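Local coordinates for E3 19 kDa protein (Human adenovirus E serotype 4, PDB 5IRO) that probably binds and retains class I heavy chains in the endoplasmic reticulum, hindering their transport to the cell surface, and acts as a tapasin inhibitor, at residues D[59-69]-D[80-91]. Numbering follows the deposited sequence.
Sequences WQPGDPEWYTV and TVNNTFIFEHMC
Trp59 lays its indole against the backbone turn of residues 87-91, the tightly packed end of the contact. CB of Phe87 sits over the five-membered ring, 3.5 Å from its centroid, and CA of Glu88 over the six-membered ring on the same face, both CH-pi contacts. The Phe87 phenyl runs nearly parallel to the five-membered ring but is slid aside, with centroids 5.3 Å apart, and turns its edge to CA of Glu65. Trp59 has CG anti to the backbone N (chi1 -172°), and its NE1 donates to Asp63 O, 3.0 Å away, from above the carbonyl plane. Cys91 comes in obliquely beside CE3; its sulfur is bonded to Cys29.

Further along, strands 66-72 and 78-84 form an antiparallel hairpin, with 66-72 the middle strand of a three-stranded sheet and 43-45 on its other side. In the hydrogen-bonded pairs, Tyr67 N to Asn83 O, Asn83 N to Tyr67 O, Val69 N to Val81 O and Val81 N to Val69 O are each 2.9 Å. Asn83 CB lies over one face of the Tyr67 ring, and Phe85 CB meets its edge. The opposite face is looser: Thr68 rests alongside the poorly ordered Asn82, and Trp66 and Thr84 are exposed. Next to this ladder, the bonds to Glu65 O from Phe85 N and Thr84 OG1 are both weak.

Glu65 OE2 lies 3.2 Å from Glu88 OE1 without a bond; if both are charged, they would probably repel each other at this exposed edge. Cohesion in this soluble, presumably lumenal, domain of E3-19K thus comes from hairpin backbone bonds and aromatic packing beside the disulfide.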
loop_
_atom_site.group_PDB
_atom_site.type_symbol
_atom_site.label_atom_id
_atom_site.label_comp_id
_atom_site.label_asym_id
_atom_site.label_seq_id
_atom_site.Cartn_x
_atom_site.Cartn_y
_atom_site.Cartn_z
ATOM N N TRP D 59 -19.431 7.375 -5.221
ATOM C CA TRP D 59 -20.867 7.606 -5.106
ATOM C C TRP D 59 -21.372 7.457 -3.672
ATOM O O TRP D 59 -21.058 6.484 -2.984
ATOM C CB TRP D 59 -21.661 6.704 -6.054
ATOM C CG TRP D 59 -23.121 7.045 -6.101
ATOM C CD1 TRP D 59 -23.733 7.944 -6.928
ATOM C CD2 TRP D 59 -24.158 6.475 -5.295
ATOM N NE1 TRP D 59 -25.084 7.976 -6.675
ATOM C CE2 TRP D 59 -25.370 7.081 -5.677
ATOM C CE3 TRP D 59 -24.176 5.511 -4.281
ATOM C CZ2 TRP D 59 -26.587 6.754 -5.083
ATOM C CZ3 TRP D 59 -25.383 5.189 -3.693
ATOM C CH2 TRP D 59 -26.571 5.809 -4.093
ATOM N N GLN D 60 -22.150 8.446 -3.238
ATOM C CA GLN D 60 -22.851 8.417 -1.959
ATOM C C GLN D 60 -24.278 8.903 -2.222
ATOM O O GLN D 60 -24.526 9.523 -3.257
ATOM C CB GLN D 60 -22.148 9.304 -0.918
ATOM C CG GLN D 60 -22.272 10.806 -1.156
ATOM C CD GLN D 60 -21.594 11.634 -0.071
ATOM O OE1 GLN D 60 -21.375 11.158 1.042
ATOM N NE2 GLN D 60 -21.275 12.884 -0.390
ATOM N N PRO D 61 -25.223 8.611 -1.307
ATOM C CA PRO D 61 -26.612 9.062 -1.465
ATOM C C PRO D 61 -26.720 10.546 -1.805
ATOM O O PRO D 61 -26.271 11.390 -1.030
ATOM C CB PRO D 61 -27.220 8.788 -0.090
ATOM C CG PRO D 61 -26.472 7.609 0.406
ATOM C CD PRO D 61 -25.065 7.758 -0.115
ATOM N N GLY D 62 -27.299 10.848 -2.963
ATOM C CA GLY D 62 -27.431 12.220 -3.417
ATOM C C GLY D 62 -26.577 12.507 -4.640
ATOM O O GLY D 62 -26.905 13.377 -5.447
ATOM N N ASP D 63 -25.482 11.765 -4.778
ATOM C CA ASP D 63 -24.550 11.944 -5.889
ATOM C C ASP D 63 -25.179 11.537 -7.229
ATOM O O ASP D 63 -26.094 10.713 -7.258
ATOM C CB ASP D 63 -23.256 11.167 -5.610
ATOM C CG ASP D 63 -22.478 11.742 -4.440
ATOM O OD1 ASP D 63 -23.048 12.569 -3.696
ATOM O OD2 ASP D 63 -21.301 11.367 -4.262
ATOM N N PRO D 64 -24.683 12.114 -8.342
ATOM C CA PRO D 64 -25.334 11.959 -9.649
ATOM C C PRO D 64 -25.438 10.514 -10.120
ATOM O O PRO D 64 -24.635 9.666 -9.735
ATOM C CB PRO D 64 -24.405 12.736 -10.591
ATOM C CG PRO D 64 -23.718 13.716 -9.716
ATOM C CD PRO D 64 -23.512 13.004 -8.422
ATOM N N GLU D 65 -26.443 10.250 -10.950
ATOM C CA GLU D 65 -26.678 8.917 -11.480
ATOM C C GLU D 65 -26.754 8.985 -12.993
ATOM O O GLU D 65 -27.327 8.114 -13.650
ATOM C CB GLU D 65 -27.959 8.345 -10.894
ATOM C CG GLU D 65 -27.869 8.140 -9.401
ATOM C CD GLU D 65 -29.222 8.023 -8.759
ATOM O OE1 GLU D 65 -30.222 8.373 -9.422
ATOM O OE2 GLU D 65 -29.284 7.565 -7.600
ATOM N N TRP D 66 -26.170 10.047 -13.527
ATOM C CA TRP D 66 -26.038 10.223 -14.958
ATOM C C TRP D 66 -24.627 10.728 -15.218
ATOM O O TRP D 66 -23.967 11.242 -14.313
ATOM C CB TRP D 66 -27.102 11.203 -15.454
ATOM C CG TRP D 66 -27.041 12.548 -14.802
ATOM C CD1 TRP D 66 -27.848 13.012 -13.802
ATOM C CD2 TRP D 66 -26.202 13.642 -15.178
ATOM N NE1 TRP D 66 -27.514 14.307 -13.489
ATOM C CE2 TRP D 66 -26.512 14.721 -14.328
ATOM C CE3 TRP D 66 -25.199 13.809 -16.139
ATOM C CZ2 TRP D 66 -25.857 15.944 -14.408
ATOM C CZ3 TRP D 66 -24.552 15.021 -16.216
ATOM C CH2 TRP D 66 -24.883 16.073 -15.359
ATOM N N TYR D 67 -24.168 10.592 -16.454
ATOM C CA TYR D 67 -22.856 11.084 -16.846
ATOM C C TYR D 67 -22.858 11.482 -18.315
ATOM O O TYR D 67 -23.598 10.914 -19.115
ATOM C CB TYR D 67 -21.769 10.045 -16.535
ATOM C CG TYR D 67 -21.962 8.698 -17.203
ATOM C CD1 TYR D 67 -21.205 8.330 -18.306
ATOM C CD2 TYR D 67 -22.902 7.792 -16.724
ATOM C CE1 TYR D 67 -21.376 7.102 -18.914
ATOM C CE2 TYR D 67 -23.081 6.563 -17.325
ATOM C CZ TYR D 67 -22.317 6.223 -18.419
ATOM O OH TYR D 67 -22.495 4.997 -19.020
ATOM N N THR D 68 -22.022 12.454 -18.669
ATOM C CA THR D 68 -22.012 12.975 -20.029
ATOM C C THR D 68 -20.810 12.473 -20.809
ATOM O O THR D 68 -19.703 12.372 -20.271
ATOM C CB THR D 68 -22.005 14.520 -20.057
ATOM O OG1 THR D 68 -20.916 15.019 -19.280
ATOM C CG2 THR D 68 -23.297 15.066 -19.510
ATOM N N VAL D 69 -21.035 12.166 -22.082
ATOM C CA VAL D 69 -19.959 11.747 -22.969
ATOM C C VAL D 69 -19.893 12.682 -24.175
ATOM O O VAL D 69 -20.821 12.757 -24.979
ATOM C CB VAL D 69 -20.113 10.264 -23.422
ATOM C CG1 VAL D 69 -21.526 9.974 -23.915
ATOM C CG2 VAL D 69 -19.067 9.904 -24.473
ATOM N N THR D 80 -22.538 16.119 -27.125
ATOM C CA THR D 80 -22.505 15.574 -25.776
ATOM C C THR D 80 -23.774 14.766 -25.522
ATOM O O THR D 80 -24.880 15.245 -25.770
ATOM C CB THR D 80 -22.395 16.700 -24.729
ATOM O OG1 THR D 80 -21.092 17.291 -24.792
ATOM C CG2 THR D 80 -22.640 16.164 -23.326
ATOM N N VAL D 81 -23.610 13.543 -25.025
ATOM C CA VAL D 81 -24.736 12.636 -24.830
ATOM C C VAL D 81 -24.857 12.264 -23.356
ATOM O O VAL D 81 -23.875 11.860 -22.727
ATOM C CB VAL D 81 -24.581 11.355 -25.681
ATOM C CG1 VAL D 81 -25.594 10.299 -25.266
ATOM C CG2 VAL D 81 -24.718 11.680 -27.160
ATOM N N ASN D 82 -26.060 12.420 -22.808
ATOM C CA ASN D 82 -26.317 12.067 -21.418
ATOM C C ASN D 82 -26.685 10.594 -21.275
ATOM O O ASN D 82 -27.600 10.110 -21.940
ATOM C CB ASN D 82 -27.428 12.947 -20.835
ATOM C CG ASN D 82 -26.956 14.356 -20.537
ATOM O OD1 ASN D 82 -25.910 14.781 -21.019
ATOM N ND2 ASN D 82 -27.723 15.085 -19.735
ATOM N N ASN D 83 -25.969 9.882 -20.413
ATOM C CA ASN D 83 -26.276 8.482 -20.154
ATOM C C ASN D 83 -26.600 8.244 -18.686
ATOM O O ASN D 83 -25.876 8.704 -17.807
ATOM C CB ASN D 83 -25.106 7.597 -20.585
ATOM C CG ASN D 83 -25.100 7.325 -22.075
ATOM O OD1 ASN D 83 -26.119 7.469 -22.748
ATOM N ND2 ASN D 83 -23.943 6.938 -22.602
ATOM N N THR D 84 -27.673 7.508 -18.418
ATOM C CA THR D 84 -28.063 7.241 -17.038
ATOM C C THR D 84 -27.696 5.813 -16.632
ATOM O O THR D 84 -28.212 4.839 -17.177
ATOM C CB THR D 84 -29.576 7.511 -16.786
ATOM O OG1 THR D 84 -29.924 7.102 -15.457
ATOM C CG2 THR D 84 -30.455 6.777 -17.791
ATOM N N PHE D 85 -26.767 5.701 -15.689
ATOM C CA PHE D 85 -26.449 4.419 -15.079
ATOM C C PHE D 85 -26.579 4.605 -13.585
ATOM O O PHE D 85 -26.003 5.528 -13.011
ATOM C CB PHE D 85 -25.031 3.968 -15.417
ATOM C CG PHE D 85 -24.718 2.574 -14.941
ATOM C CD1 PHE D 85 -24.146 2.360 -13.697
ATOM C CD2 PHE D 85 -25.018 1.478 -15.733
ATOM C CE1 PHE D 85 -23.864 1.078 -13.256
ATOM C CE2 PHE D 85 -24.740 0.194 -15.299
ATOM C CZ PHE D 85 -24.162 -0.007 -14.059
ATOM N N ILE D 86 -27.342 3.722 -12.956
ATOM C CA ILE D 86 -27.605 3.845 -11.533
ATOM C C ILE D 86 -26.488 3.284 -10.649
ATOM O O ILE D 86 -26.167 2.095 -10.682
ATOM C CB ILE D 86 -28.969 3.213 -11.164
ATOM C CG1 ILE D 86 -29.289 3.460 -9.692
ATOM C CG2 ILE D 86 -29.030 1.732 -11.548
ATOM C CD1 ILE D 86 -29.746 4.871 -9.423
ATOM N N PHE D 87 -25.877 4.177 -9.878
ATOM C CA PHE D 87 -24.782 3.819 -8.990
ATOM C C PHE D 87 -25.371 3.310 -7.682
ATOM O O PHE D 87 -24.702 2.633 -6.903
ATOM C CB PHE D 87 -23.868 5.021 -8.740
ATOM C CG PHE D 87 -23.384 5.693 -9.998
ATOM C CD1 PHE D 87 -22.141 5.394 -10.526
ATOM C CD2 PHE D 87 -24.169 6.629 -10.647
ATOM C CE1 PHE D 87 -21.694 6.005 -11.681
ATOM C CE2 PHE D 87 -23.726 7.244 -11.802
ATOM C CZ PHE D 87 -22.487 6.931 -12.318
ATOM N N GLU D 88 -26.641 3.635 -7.459
ATOM C CA GLU D 88 -27.375 3.199 -6.276
ATOM C C GLU D 88 -27.622 1.690 -6.303
ATOM O O GLU D 88 -28.037 1.100 -5.305
ATOM C CB GLU D 88 -28.708 3.954 -6.201
ATOM C CG GLU D 88 -29.479 3.831 -4.897
ATOM C CD GLU D 88 -30.763 4.645 -4.906
ATOM O OE1 GLU D 88 -30.970 5.424 -5.861
ATOM O OE2 GLU D 88 -31.563 4.505 -3.959
ATOM N N HIS D 89 -27.348 1.067 -7.445
ATOM C CA HIS D 89 -27.608 -0.357 -7.625
ATOM C C HIS D 89 -26.316 -1.164 -7.697
ATOM O O HIS D 89 -26.345 -2.388 -7.833
ATOM C CB HIS D 89 -28.438 -0.590 -8.886
ATOM C CG HIS D 89 -29.897 -0.781 -8.620
ATOM N ND1 HIS D 89 -30.391 -1.844 -7.894
ATOM C CD2 HIS D 89 -30.973 -0.041 -8.979
ATOM C CE1 HIS D 89 -31.705 -1.750 -7.819
ATOM N NE2 HIS D 89 -32.084 -0.665 -8.470
ATOM N N MET D 90 -25.187 -0.474 -7.600
ATOM C CA MET D 90 -23.886 -1.127 -7.643
ATOM C C MET D 90 -22.998 -0.679 -6.488
ATOM O O MET D 90 -21.967 -1.292 -6.215
ATOM C CB MET D 90 -23.198 -0.872 -8.990
ATOM C CG MET D 90 -23.881 -1.547 -10.173
ATOM S SD MET D 90 -23.101 -3.097 -10.671
ATOM C CE MET D 90 -21.757 -2.490 -11.690
ATOM N N CYS D 91 -23.402 0.392 -5.812
ATOM C CA CYS D 91 -22.693 0.841 -4.621
ATOM C C CYS D 91 -23.298 0.231 -3.361
ATOM O O CYS D 91 -22.654 0.191 -2.316
ATOM C CB CYS D 91 -22.683 2.370 -4.526
ATOM S SG CYS D 91 -21.375 3.182 -5.473
#